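Local atomic coordinates of intergenic-region protein (Escherichia coli CFT073, PDB entry 2WJ9), a protein that probably shields incoming foreign DNA from the host's restriction enzymes, acting as an antirestriction protein of the ArdB kind. Residues B[66-71]-B[149-154]; B[79-84]-B[137-142]; B[96-101]-B[161-166]; B[129-134]-B[170-175]. All blocks are in the same frame, centred on the assembly; numbering follows the deposited sequence. Where two conformers were deposited one is given.

Interaction 1 (B[66-71]-B[149-154])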
loop_
_atom_site.group_PDB
_atom_site.type_symbol
_atom_site.label_atom_id
_atom_site.label_comp_id
_atom_site.label_asym_id
_atom_site.label_seq_id
_atom_site.Cartn_x
_atom_site.Cartn_y
_atom_site.Cartn_z
ATOM N N LEU B 66 9.607 13.703 5.075
ATOM C CA LEU B 66 8.378 14.450 4.786
ATOM C C LEU B 66 7.307 14.259 5.863
ATOM O O LEU B 66 6.293 14.958 5.855
ATOM C CB LEU B 66 7.801 14.043 3.422
ATOM C CG LEU B 66 8.649 14.352 2.183
ATOM C CD1 LEU B 66 7.996 13.740 0.938
ATOM C CD2 LEU B 66 8.862 15.841 2.013
ATOM N N ILE B 67 7.546 13.336 6.796
ATOM C CA ILE B 67 6.543 12.922 7.775
ATOM C C ILE B 67 6.778 13.629 9.110
ATOM O O ILE B 67 7.899 13.636 9.610
ATOM C CB ILE B 67 6.586 11.381 7.992
ATOM C CG1 ILE B 67 6.283 10.642 6.672
ATOM C CG2 ILE B 67 5.615 10.956 9.117
ATOM C CD1 ILE B 67 6.721 9.166 6.663
ATOM N N PRO B 68 5.719 14.207 9.712
ATOM C CA PRO B 68 5.916 14.852 11.013
ATOM C C PRO B 68 6.498 13.902 12.059
ATOM O O PRO B 68 6.103 12.739 12.126
ATOM C CB PRO B 68 4.500 15.293 11.405
ATOM C CG PRO B 68 3.792 15.460 10.089
ATOM C CD PRO B 68 4.322 14.329 9.253
ATOM N N GLN B 69 7.450 14.402 12.839
ATOM C CA GLN B 69 8.106 13.625 13.903
ATOM C C GLN B 69 8.910 12.412 13.423
ATOM O O GLN B 69 9.047 11.428 14.151
ATOM C CB GLN B 69 7.093 13.190 14.976
ATOM C CG GLN B 69 6.426 14.344 15.680
ATOM C CD GLN B 69 5.746 13.896 16.942
ATOM O OE1 GLN B 69 4.543 13.651 16.953
ATOM N NE2 GLN B 69 6.521 13.739 18.004
ATOM N N TRP B 70 9.491 12.498 12.227
ATOM C CA TRP B 70 10.273 11.376 11.686
ATOM C C TRP B 70 11.449 10.992 12.590
ATOM O O TRP B 70 11.854 9.836 12.614
ATOM C CB TRP B 70 10.754 11.621 10.234
ATOM C CG TRP B 70 11.562 12.861 10.019
ATOM C CD1 TRP B 70 11.109 14.048 9.519
ATOM C CD2 TRP B 70 12.970 13.045 10.270
ATOM N NE1 TRP B 70 12.132 14.962 9.468
ATOM C CE2 TRP B 70 13.286 14.376 9.920
ATOM C CE3 TRP B 70 13.989 12.224 10.767
ATOM C CZ2 TRP B 70 14.574 14.895 10.043
ATOM C CZ3 TRP B 70 15.264 12.746 10.900
ATOM C CH2 TRP B 70 15.544 14.070 10.547
ATOM N N VAL B 71 11.998 11.950 13.333
ATOM C CA VAL B 71 13.165 11.676 14.172
ATOM C C VAL B 71 12.782 10.774 15.353
ATOM O O VAL B 71 13.653 10.157 15.967
ATOM C CB VAL B 71 13.829 12.977 14.669
ATOM C CG1 VAL B 71 12.966 13.640 15.726
ATOM C CG2 VAL B 71 15.235 12.694 15.202
ATOM N N CYS B 149 -2.207 7.273 11.286
ATOM C CA CYS B 149 -3.506 7.692 11.814
ATOM C C CYS B 149 -3.416 8.964 12.669
ATOM O O CYS B 149 -4.340 9.777 12.672
ATOM C CB CYS B 149 -4.175 6.574 12.610
ATOM S SG CYS B 149 -4.567 5.118 11.635
ATOM N N ARG B 150 -2.310 9.133 13.385
ATOM C CA ARG B 150 -2.100 10.338 14.184
ATOM C C ARG B 150 -1.831 11.576 13.314
ATOM O O ARG B 150 -2.384 12.642 13.561
ATOM C CB ARG B 150 -0.955 10.138 15.185
ATOM C CG ARG B 150 -0.599 11.403 15.949
ATOM C CD ARG B 150 0.432 11.167 17.023
ATOM N NE ARG B 150 0.832 12.431 17.631
ATOM C CZ ARG B 150 1.682 12.557 18.648
ATOM N NH1 ARG B 150 2.229 11.490 19.201
ATOM N NH2 ARG B 150 1.985 13.759 19.118
ATOM N N THR B 151 -0.968 11.426 12.314
ATOM C CA THR B 151 -0.488 12.571 11.539
ATOM C C THR B 151 -1.348 12.914 10.326
ATOM O O THR B 151 -1.272 14.032 9.816
ATOM C CB THR B 151 0.947 12.330 11.020
ATOM O OG1 THR B 151 0.947 11.182 10.170
ATOM C CG2 THR B 151 1.917 12.114 12.177
ATOM N N GLU B 152 -2.150 11.960 9.862
ATOM C CA GLU B 152 -2.863 12.077 8.578
ATOM C C GLU B 152 -1.902 12.420 7.424
ATOM O O GLU B 152 -2.264 13.138 6.489
ATOM C CB GLU B 152 -4.019 13.088 8.672
ATOM C CG GLU B 152 -5.290 12.536 9.328
ATOM C CD GLU B 152 -6.113 11.622 8.422
ATOM O OE1 GLU B 152 -5.858 11.553 7.196
ATOM O OE2 GLU B 152 -7.047 10.979 8.935
ATOM N N CYS B 153 -0.686 11.885 7.497
ATOM C CA CYS B 153 0.334 12.091 6.469
ATOM C C CYS B 153 0.393 10.871 5.538
ATOM O O CYS B 153 0.816 9.785 5.938
ATOM C CB CYS B 153 1.690 12.333 7.126
ATOM S SG CYS B 153 2.978 12.727 5.949
ATOM N N TYR B 154 -0.020 11.055 4.286
ATOM C CA TYR B 154 -0.115 9.929 3.349
ATOM C C TYR B 154 1.240 9.275 3.049
ATOM O O TYR B 154 1.301 8.102 2.688
ATOM C CB TYR B 154 -0.806 10.354 2.044
ATOM C CG TYR B 154 -2.298 10.584 2.183
ATOM C CD1 TYR B 154 -3.202 9.530 2.062
ATOM C CD2 TYR B 154 -2.805 11.856 2.428
ATOM C CE1 TYR B 154 -4.573 9.734 2.192
ATOM C CE2 TYR B 154 -4.182 12.070 2.556
ATOM C CZ TYR B 154 -5.058 11.004 2.440
ATOM O OH TYR B 154 -6.424 11.219 2.558
#

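Interaction 2 (B[79-84]-B[137-142]). With SO4 (sulfate ion), chain H.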
loop_
_atom_site.group_PDB
_atom_site.type_symbol
_atom_site.label_atom_id
_atom_site.label_comp_id
_atom_site.label_asym_id
_atom_site.label_seq_id
_atom_site.Cartn_x
_atom_site.Cartn_y
_atom_site.Cartn_z
ATOM N N GLY B 79 9.819 1.162 21.273
ATOM C CA GLY B 79 8.697 1.217 22.215
ATOM C C GLY B 79 7.692 0.110 21.947
ATOM O O GLY B 79 7.293 -0.598 22.863
ATOM N N TRP B 80 7.282 -0.045 20.690
ATOM C CA TRP B 80 6.378 -1.148 20.330
ATOM C C TRP B 80 7.011 -2.520 20.620
ATOM O O TRP B 80 6.341 -3.420 21.122
ATOM C CB TRP B 80 5.909 -1.053 18.870
ATOM C CG TRP B 80 4.774 -0.093 18.682
ATOM C CD1 TRP B 80 4.830 1.139 18.108
ATOM C CD2 TRP B 80 3.415 -0.272 19.113
ATOM N NE1 TRP B 80 3.587 1.734 18.132
ATOM C CE2 TRP B 80 2.703 0.890 18.746
ATOM C CE3 TRP B 80 2.731 -1.311 19.752
ATOM C CZ2 TRP B 80 1.336 1.046 18.998
ATOM C CZ3 TRP B 80 1.367 -1.148 20.025
ATOM C CH2 TRP B 80 0.689 0.019 19.639
ATOM N N MET B 81 8.301 -2.666 20.331
ATOM C CA MET B 81 8.993 -3.940 20.542
ATOM C C MET B 81 8.996 -4.300 22.040
ATOM O O MET B 81 8.795 -5.468 22.412
ATOM C CB MET B 81 10.412 -3.862 19.959
ATOM C CG MET B 81 11.130 -5.183 19.767
ATOM S SD MET B 81 10.304 -6.357 18.689
ATOM C CE MET B 81 9.670 -7.503 19.911
ATOM N N ASP B 82 9.187 -3.299 22.896
ATOM C CA ASP B 82 9.091 -3.502 24.349
ATOM C C ASP B 82 7.689 -3.880 24.818
ATOM O O ASP B 82 7.555 -4.636 25.775
ATOM C CB ASP B 82 9.514 -2.254 25.126
ATOM C CG ASP B 82 11.015 -2.055 25.161
ATOM O OD1 ASP B 82 11.777 -2.990 24.837
ATOM O OD2 ASP B 82 11.429 -0.946 25.536
ATOM N N ARG B 83 6.657 -3.334 24.181
ATOM C CA ARG B 83 5.274 -3.706 24.519
ATOM C C ARG B 83 4.974 -5.144 24.110
ATOM O O ARG B 83 4.306 -5.874 24.842
ATOM C CB ARG B 83 4.259 -2.796 23.829
ATOM C CG ARG B 83 4.063 -1.464 24.489
ATOM C CD ARG B 83 3.080 -0.598 23.703
ATOM N NE ARG B 83 3.345 0.804 24.006
ATOM C CZ ARG B 83 3.886 1.689 23.175
ATOM N NH1 ARG B 83 4.193 1.370 21.920
ATOM N NH2 ARG B 83 4.102 2.926 23.611
ATOM N N LEU B 84 5.460 -5.531 22.932
ATOM C CA LEU B 84 5.149 -6.839 22.355
ATOM C C LEU B 84 5.946 -7.980 22.985
ATOM O O LEU B 84 5.436 -9.093 23.097
ATOM C CB LEU B 84 5.372 -6.825 20.841
ATOM C CG LEU B 84 4.452 -5.879 20.057
ATOM C CD1 LEU B 84 4.824 -5.848 18.569
ATOM C CD2 LEU B 84 2.976 -6.248 20.266
ATOM N N ILE B 137 9.837 -6.602 11.828
ATOM C CA ILE B 137 8.854 -6.243 10.794
ATOM C C ILE B 137 7.505 -5.896 11.451
ATOM O O ILE B 137 6.911 -4.854 11.161
ATOM C CB ILE B 137 8.706 -7.363 9.739
ATOM C CG1 ILE B 137 10.001 -7.491 8.910
ATOM C CG2 ILE B 137 7.512 -7.090 8.846
ATOM C CD1 ILE B 137 10.055 -8.724 8.014
ATOM N N ALA B 138 7.069 -6.748 12.377
ATOM C CA ALA B 138 5.829 -6.543 13.139
ATOM C C ALA B 138 5.819 -5.226 13.919
ATOM O O ALA B 138 4.838 -4.469 13.849
ATOM C CB ALA B 138 5.586 -7.722 14.079
ATOM N N ALA B 139 6.898 -4.935 14.643
ATOM C CA ALA B 139 7.000 -3.672 15.383
ATOM C C ALA B 139 6.929 -2.437 14.462
ATOM O O ALA B 139 6.292 -1.428 14.799
ATOM C CB ALA B 139 8.263 -3.642 16.227
ATOM N N CYS B 140 7.597 -2.507 13.316
ATOM C CA CYS B 140 7.550 -1.409 12.347
ATOM C C CYS B 140 6.149 -1.200 11.738
ATOM O O CYS B 140 5.703 -0.059 11.554
ATOM C CB CYS B 140 8.595 -1.617 11.244
ATOM S SG CYS B 140 10.336 -1.468 11.790
ATOM N N LEU B 141 5.465 -2.289 11.414
ATOM C CA LEU B 141 4.083 -2.184 10.919
ATOM C C LEU B 141 3.166 -1.444 11.893
ATOM O O LEU B 141 2.406 -0.565 11.485
ATOM C CB LEU B 141 3.509 -3.561 10.579
ATOM C CG LEU B 141 4.117 -4.212 9.330
ATOM C CD1 LEU B 141 3.726 -5.692 9.232
ATOM C CD2 LEU B 141 3.710 -3.432 8.044
ATOM N N MET B 142 3.231 -1.813 13.171
ATOM C CA MET B 142 2.420 -1.181 14.219
ATOM C C MET B 142 2.764 0.301 14.344
ATOM O O MET B 142 1.877 1.156 14.480
ATOM C CB MET B 142 2.668 -1.875 15.565
ATOM C CG MET B 142 2.272 -3.341 15.598
ATOM S SD MET B 142 0.500 -3.590 15.395
ATOM C CE MET B 142 -0.138 -3.133 17.009
HETATM S S SO4 H . 3.486 5.699 20.946
HETATM O O1 SO4 H . 2.532 4.629 20.644
HETATM O O2 SO4 H . 4.129 5.429 22.229
HETATM O O3 SO4 H . 4.452 5.691 19.833
HETATM O O4 SO4 H . 2.763 6.976 21.054
#

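Interaction 3 (B[96-101]-B[161-166])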
loop_
_atom_site.group_PDB
_atom_site.type_symbol
_atom_site.label_atom_id
_atom_site.label_comp_id
_atom_site.label_asym_id
_atom_site.label_seq_id
_atom_site.Cartn_x
_atom_site.Cartn_y
_atom_site.Cartn_z
ATOM N N TYR B 96 17.124 -1.368 6.782
ATOM C CA TYR B 96 16.867 -2.026 5.490
ATOM C C TYR B 96 15.996 -1.174 4.548
ATOM O O TYR B 96 15.075 -0.484 4.984
ATOM C CB TYR B 96 16.173 -3.383 5.709
ATOM C CG TYR B 96 17.016 -4.380 6.466
ATOM C CD1 TYR B 96 17.930 -5.195 5.803
ATOM C CD2 TYR B 96 16.911 -4.502 7.846
ATOM C CE1 TYR B 96 18.715 -6.107 6.497
ATOM C CE2 TYR B 96 17.682 -5.418 8.552
ATOM C CZ TYR B 96 18.592 -6.213 7.874
ATOM O OH TYR B 96 19.377 -7.116 8.577
ATOM N N THR B 97 16.294 -1.257 3.253
ATOM C CA THR B 97 15.442 -0.712 2.186
ATOM C C THR B 97 14.757 -1.843 1.405
ATOM O O THR B 97 15.284 -2.957 1.340
ATOM C CB THR B 97 16.241 0.195 1.201
ATOM O OG1 THR B 97 17.276 -0.550 0.533
ATOM C CG2 THR B 97 16.857 1.380 1.947
ATOM N N LEU B 98 13.590 -1.539 0.829
ATOM C CA LEU B 98 12.816 -2.490 0.018
ATOM C C LEU B 98 12.792 -1.985 -1.435
ATOM O O LEU B 98 12.825 -0.781 -1.667
ATOM C CB LEU B 98 11.382 -2.642 0.573
ATOM C CG LEU B 98 11.176 -3.428 1.892
ATOM C CD1 LEU B 98 9.836 -3.088 2.518
ATOM C CD2 LEU B 98 11.310 -4.936 1.687
ATOM N N ASN B 99 12.717 -2.901 -2.396
ATOM C CA ASN B 99 12.716 -2.531 -3.833
ATOM C C ASN B 99 11.367 -2.007 -4.370
ATOM O O ASN B 99 11.220 -1.784 -5.593
ATOM C CB ASN B 99 13.228 -3.693 -4.695
ATOM C CG ASN B 99 12.389 -4.955 -4.558
ATOM O OD1 ASN B 99 11.679 -5.136 -3.574
ATOM N ND2 ASN B 99 12.479 -5.841 -5.543
ATOM N N ASN B 100 10.387 -1.849 -3.478
ATOM C CA ASN B 100 9.145 -1.131 -3.791
ATOM C C ASN B 100 9.115 0.295 -3.210
ATOM O O ASN B 100 8.089 0.967 -3.276
ATOM C CB ASN B 100 7.922 -1.924 -3.329
ATOM C CG ASN B 100 7.860 -2.099 -1.811
ATOM O OD1 ASN B 100 8.787 -1.716 -1.081
ATOM N ND2 ASN B 100 6.757 -2.674 -1.334
ATOM N N GLY B 101 10.242 0.737 -2.656
ATOM C CA GLY B 101 10.373 2.050 -2.013
ATOM C C GLY B 101 10.197 2.054 -0.500
ATOM O O GLY B 101 10.359 3.085 0.144
ATOM N N TYR B 161 1.796 0.487 3.702
ATOM C CA TYR B 161 1.377 -0.422 2.619
ATOM C C TYR B 161 2.589 -1.164 2.005
ATOM O O TYR B 161 2.516 -2.347 1.689
ATOM C CB TYR B 161 0.572 0.325 1.531
ATOM C CG TYR B 161 -0.892 0.573 1.872
ATOM C CD1 TYR B 161 -1.380 1.860 2.039
ATOM C CD2 TYR B 161 -1.800 -0.484 2.001
ATOM C CE1 TYR B 161 -2.717 2.097 2.353
ATOM C CE2 TYR B 161 -3.142 -0.250 2.312
ATOM C CZ TYR B 161 -3.586 1.040 2.494
ATOM O OH TYR B 161 -4.904 1.297 2.803
ATOM N N ARG B 162 3.712 -0.473 1.869
ATOM C CA ARG B 162 4.899 -1.072 1.244
ATOM C C ARG B 162 5.522 -2.181 2.106
ATOM O O ARG B 162 5.859 -3.254 1.604
ATOM C CB ARG B 162 5.913 0.012 0.875
ATOM C CG ARG B 162 5.466 0.794 -0.360
ATOM C CD ARG B 162 6.326 1.998 -0.652
ATOM N NE ARG B 162 5.961 2.587 -1.939
ATOM C CZ ARG B 162 6.431 3.735 -2.413
ATOM N NH1 ARG B 162 7.290 4.460 -1.704
ATOM N NH2 ARG B 162 6.032 4.154 -3.608
ATOM N N LEU B 163 5.649 -1.926 3.400
ATOM C CA LEU B 163 6.118 -2.959 4.341
ATOM C C LEU B 163 5.101 -4.096 4.521
ATOM O O LEU B 163 5.489 -5.268 4.641
ATOM C CB LEU B 163 6.484 -2.338 5.694
ATOM C CG LEU B 163 7.104 -3.274 6.744
ATOM C CD1 LEU B 163 8.426 -3.870 6.253
ATOM C CD2 LEU B 163 7.282 -2.522 8.076
ATOM N N ARG B 164 3.810 -3.757 4.556
ATOM C CA ARG B 164 2.747 -4.759 4.615
ATOM C C ARG B 164 2.867 -5.765 3.467
ATOM O O ARG B 164 2.717 -6.958 3.678
ATOM C CB ARG B 164 1.356 -4.091 4.629
ATOM C CG ARG B 164 0.139 -5.032 4.590
ATOM C CD ARG B 164 -1.142 -4.182 4.684
ATOM N NE ARG B 164 -2.408 -4.893 4.489
ATOM C CZ ARG B 164 -3.161 -4.873 3.387
ATOM N NH1 ARG B 164 -2.786 -4.203 2.300
ATOM N NH2 ARG B 164 -4.308 -5.538 3.370
ATOM N N ASP B 165 3.160 -5.287 2.252
ATOM C CA ASP B 165 3.347 -6.200 1.107
ATOM C C ASP B 165 4.520 -7.170 1.309
ATOM O O ASP B 165 4.410 -8.349 0.985
ATOM C CB ASP B 165 3.565 -5.424 -0.199
ATOM C CG ASP B 165 2.273 -4.962 -0.846
ATOM O OD1 ASP B 165 1.171 -5.190 -0.290
ATOM O OD2 ASP B 165 2.367 -4.371 -1.948
ATOM N N TYR B 166 5.631 -6.668 1.839
ATOM C CA TYR B 166 6.775 -7.516 2.194
ATOM C C TYR B 166 6.385 -8.578 3.237
ATOM O O TYR B 166 6.791 -9.751 3.122
ATOM C CB TYR B 166 7.935 -6.654 2.700
ATOM C CG TYR B 166 9.212 -7.415 2.982
ATOM C CD1 TYR B 166 9.905 -8.060 1.964
ATOM C CD2 TYR B 166 9.747 -7.468 4.265
ATOM C CE1 TYR B 166 11.080 -8.746 2.218
ATOM C CE2 TYR B 166 10.916 -8.155 4.526
ATOM C CZ TYR B 166 11.585 -8.792 3.499
ATOM O OH TYR B 166 12.757 -9.481 3.746
HETATM O O HOH W 1 4.473 -3.041 -2.985
HETATM O O HOH W 2 7.463 4.500 1.195
#

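Interaction 4 (B[129-134]-B[170-175])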
loop_
_atom_site.group_PDB
_atom_site.type_symbol
_atom_site.label_atom_id
_atom_site.label_comp_id
_atom_site.label_asym_id
_atom_site.label_seq_id
_atom_site.Cartn_x
_atom_site.Cartn_y
_atom_site.Cartn_z
ATOM N N GLU B 129 5.022 -16.865 18.171
ATOM C CA GLU B 129 6.447 -17.174 18.190
ATOM C C GLU B 129 7.029 -16.907 16.798
ATOM O O GLU B 129 6.462 -17.337 15.800
ATOM C CB GLU B 129 6.651 -18.632 18.593
ATOM C CG GLU B 129 8.075 -18.996 18.966
ATOM C CD GLU B 129 8.188 -20.367 19.611
ATOM O OE1 GLU B 129 7.143 -21.022 19.859
ATOM O OE2 GLU B 129 9.331 -20.800 19.867
ATOM N N MET B 130 8.149 -16.195 16.736
ATOM C CA MET B 130 8.739 -15.819 15.449
ATOM C C MET B 130 10.219 -15.430 15.556
ATOM O O MET B 130 10.735 -15.188 16.645
ATOM C CB MET B 130 7.929 -14.675 14.802
ATOM C CG MET B 130 8.039 -13.306 15.500
ATOM S SD MET B 130 6.825 -12.094 14.905
ATOM C CE MET B 130 5.412 -12.654 15.860
ATOM N N SER B 131 10.888 -15.361 14.407
ATOM C CA SER B 131 12.294 -14.944 14.349
ATOM C C SER B 131 12.462 -13.489 14.791
ATOM O O SER B 131 11.510 -12.701 14.722
ATOM C CB SER B 131 12.855 -15.109 12.932
ATOM O OG SER B 131 12.210 -14.240 12.014
ATOM N N PRO B 132 13.663 -13.128 15.280
ATOM C CA PRO B 132 13.952 -11.704 15.500
ATOM C C PRO B 132 13.637 -10.796 14.297
ATOM O O PRO B 132 13.044 -9.725 14.501
ATOM C CB PRO B 132 15.442 -11.712 15.850
ATOM C CG PRO B 132 15.633 -13.035 16.542
ATOM C CD PRO B 132 14.775 -13.984 15.745
ATOM N N GLU B 133 13.997 -11.210 13.076
ATOM C CA GLU B 133 13.648 -10.419 11.863
ATOM C C GLU B 133 12.150 -10.151 11.781
ATOM O O GLU B 133 11.726 -9.006 11.576
ATOM C CB GLU B 133 14.086 -11.063 10.512
ATOM C CG GLU B 133 14.055 -10.018 9.313
ATOM C CD GLU B 133 13.655 -10.544 7.906
ATOM O OE1 GLU B 133 13.294 -11.725 7.737
ATOM O OE2 GLU B 133 13.701 -9.726 6.933
ATOM N N ALA B 134 11.351 -11.211 11.908
ATOM C CA ALA B 134 9.893 -11.085 11.787
ATOM C C ALA B 134 9.283 -10.187 12.875
ATOM O O ALA B 134 8.378 -9.391 12.600
ATOM C CB ALA B 134 9.231 -12.456 11.781
ATOM N N HIS B 170 6.242 -12.886 3.225
ATOM C CA HIS B 170 7.262 -13.410 4.157
ATOM C C HIS B 170 6.931 -14.836 4.606
ATOM O O HIS B 170 5.762 -15.160 4.781
ATOM C CB HIS B 170 7.350 -12.484 5.379
ATOM C CG HIS B 170 8.609 -12.639 6.179
ATOM N ND1 HIS B 170 8.751 -13.588 7.170
ATOM C CD2 HIS B 170 9.769 -11.939 6.163
ATOM C CE1 HIS B 170 9.954 -13.486 7.707
ATOM N NE2 HIS B 170 10.596 -12.498 7.109
ATOM N N PRO B 171 7.959 -15.694 4.796
ATOM C CA PRO B 171 7.718 -17.056 5.302
ATOM C C PRO B 171 6.967 -17.115 6.631
ATOM O O PRO B 171 6.270 -18.089 6.890
ATOM C CB PRO B 171 9.125 -17.640 5.484
ATOM C CG PRO B 171 10.039 -16.770 4.729
ATOM C CD PRO B 171 9.387 -15.442 4.521
ATOM N N GLU B 172 7.124 -16.078 7.453
ATOM C CA GLU B 172 6.439 -15.970 8.746
ATOM C C GLU B 172 5.266 -14.981 8.717
ATOM O O GLU B 172 4.913 -14.394 9.743
ATOM C CB GLU B 172 7.448 -15.574 9.830
ATOM C CG GLU B 172 8.575 -16.575 9.983
ATOM C CD GLU B 172 9.590 -16.139 11.004
ATOM O OE1 GLU B 172 9.313 -16.269 12.220
ATOM O OE2 GLU B 172 10.674 -15.679 10.591
ATOM N N CYS B 173 4.660 -14.807 7.541
ATOM C CA CYS B 173 3.489 -13.939 7.379
ATOM C C CYS B 173 2.382 -14.235 8.396
ATOM O O CYS B 173 1.799 -13.316 8.962
ATOM C CB CYS B 173 2.915 -14.074 5.965
ATOM S SG CYS B 173 1.445 -13.061 5.631
ATOM N N SER B 174 2.094 -15.516 8.611
ATOM C CA SER B 174 1.000 -15.915 9.499
ATOM C C SER B 174 1.206 -15.364 10.908
ATOM O O SER B 174 0.287 -14.789 11.495
ATOM C CB SER B 174 0.846 -17.439 9.538
ATOM O OG SER B 174 2.043 -18.071 9.957
ATOM N N ALA B 175 2.413 -15.532 11.442
ATOM C CA ALA B 175 2.743 -15.024 12.778
ATOM C C ALA B 175 2.735 -13.489 12.832
ATOM O O ALA B 175 2.240 -12.900 13.786
ATOM C CB ALA B 175 4.089 -15.575 13.245
HETATM O O HOH W 3 6.943 -17.516 12.831
#

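Interaction 1 (B[66-71]-B[149-154])
Apolar contacts come first: Cys-153 faces Ile-67 and Pro-68 with its sulfur. With chi1 at -175° the sulfur swings away from the backbone N toward the 66-71 loop, and Cys-153 SG ends 3.9 Å from Pro-68 CD and 4.0 Å from Ile-67 CG1. The same sulfur is covalently linked to a beta-mercaptoethanol molecule, probably from crystallisation. Farther along the proline ring, Pro-68 CB meets the methyl CG2 of Thr-151 at 4.2 Å. Ile-67 is shared, its side chain also packing on Ala-155, Met-156 and His-159 of helix 154-168. The end of Gln-69 packs over one face of the Arg-150 guanidinium, the two planes steeply turned at 76°.

Among the polar contacts, Pro-68 O is hydrogen-bonded to His-147 NE2, tying the loop to helix 132-151. Thr-151 divides its branches: CG2 serves the proline, while OG1 accepts from Cys-153 N at 3.2 Å and is also hydrogen-bonded to His-147 O.

On one side, then, a type II turn runs from Ile-67 to Trp-70; on the other, the chain leaves helix 132-151 with positive phi at Glu-152 and enters helix 154-168 with Cys-153 as N-cap, a tight interhelical corner built on an ST turn.

Interaction 2 (B[79-84]-B[137-142])
A Met-aromatic contact between Trp-80 and Met-142 marks the crossing of helices 73-84 and 132-151, whose short segments approach to 8.9 Å between axes at 117°. Met-142 CB sits over the indole face, 4.1 Å from the centroid of the Trp-80 five-membered ring, the two side chains crossing at about a right angle. The methionine then bends at chi2 and chi3 and curls over the six-membered ring: Met-142 CE lies 3.9 Å from Trp-80 CZ3, with the sulfur more distant above the face. These outer contacts belong to one of two deposited conformers.

The opposite indole face is met by Arg-83, whose NH1 stands 3.3 Å above the Trp-80 ring plane. The same guanidinium reaches a sulfate, probably from the crystallisation liquor, through a 2.9 Å hydrogen bond from Arg-83 NH2 to O2; Arg-76 also binds this ion.

Where the two backbones come nearest, small Ala-139 faces Met-81, with Ala-139 CB 4.2 Å from Met-81 SD. Leu-84 CD1 reaches Ala-139 CA at 4.4 Å. Met-81 and Leu-84 also pack on Leu-119 of strand 117-121, making this a buried helix-helix crossing with an alanine at its near point and an indole layered between methionine and arginine.

Interaction 3 (B[96-101]-B[161-166])
Among the apolar contacts, Leu-98 divides its two methyls between Tyr-166 and Leu-163. Leu-98 CD2 makes a CH-pi contact over the phenol face, 3.6 Å from the Tyr-166 ring centroid and offset toward the CD1 rim, while Leu-98 CD1 meets Leu-163 CD1 at 4.1 Å. Strand 93-98 is thereby laid against helix 154-168 almost perpendicularly, the short axes making an angle of 89°.

Direct hydrogen bonding belongs to Asn-100, on the turn that follows the strand. Its CG lies between backbone N and carbonyl carbon (chi1 64°), which aims the amide at the helix: Asn-100 ND2 donates to Arg-162 O at 3.1 Å and 164°. That carbonyl is approached from well off its C=O direction, and it also takes a weak helical bond from Tyr-166 N. Asn-100 OD1 is hydrogen-bonded to Gly-102 N, fixing the amide's rotation.

Two waters add indirect links. One accepts from Asn-100 ND2 at 2.8 Å and donates to Asp-165 OD2, whose charged partner is Arg-164 of the second subunit. Another accepts from Arg-162 NH1 and donates weakly to Gly-101 O.

The chemistry thus leaves the Asn-100 amide as the one direct hydrogen bond between turn and helix, with waters adding bridges, while the extended Arg-162 passes the face of its guanidinium over Asn-100 O and bonds Ser-35 O of its own chain through NH1.

Interaction 4 (B[129-134]-B[170-175])
Glu-172 grips Ser-131 with both carboxylate oxygens. Ser-131 N donates to the syn lone pair of Glu-172 OE1, at 2.8 Å and 168°, and Ser-131 OG makes a short bond of 2.5 Å to Glu-172 OE2, again from the syn side. The Glu-172 chain is extended beyond CG (chi2 177°), which carries the carboxylate to Ser-131. A water joins Glu-172 OE1 to Glu-129 O. Alongside, Ala-134 CB packs 3.7 Å from Glu-172 OE2, and Met-130 CE lies 4.1 Å from Ala-175 CB.

Next to this, His-170 NE2 donates to Glu-133 OE1 at 2.9 Å, nearly straight at 177°; the acceptor is in the plane of the imidazole, but the histidine comes to the carboxylate from above its plane.

Farther out, Ser-131 is the N-cap of helix 132-151, its OG accepting from Ala-134 N at 3.2 Å. His-170 ND1 accepts from Glu-172 N, which fixes the ring. Glu-133 OE2 has a weak hydrogen bond to Tyr-166 OH.

With one ring nitrogen donating and the other accepting, the histidine pattern suits a neutral imidazole protonated on NE2. Glu-172, held by Ser-131 N and OG at the N-terminal end of helix 132-151, would probably be favoured as an anion.

Overall arrangement
Helix 132-151 serves three of these contacts: interaction 4 at its start, interaction 2 along its middle and interaction 1 at its end, with interactions 1 and 4 about 27 Å apart between centres. Interactions 2 and 3 are buried and touch each other, Cys-140 and Leu-141 packing on Leu-163; the first is wholly apolar across its helices, the second mixes leucine and aromatic contacts with an amide bond and waters. Interaction 4 is partly buried and the most polar, relying on carboxylates, and meets interaction 3 where Glu-133 approaches Tyr-166. Interaction 1 lies at the surface. It and interaction 3 border the second subunit, through the disulfide from Cys-149 to Cys-37 of that subunit and through intersubunit Asp-165 to Arg-164 salt bridges respectively.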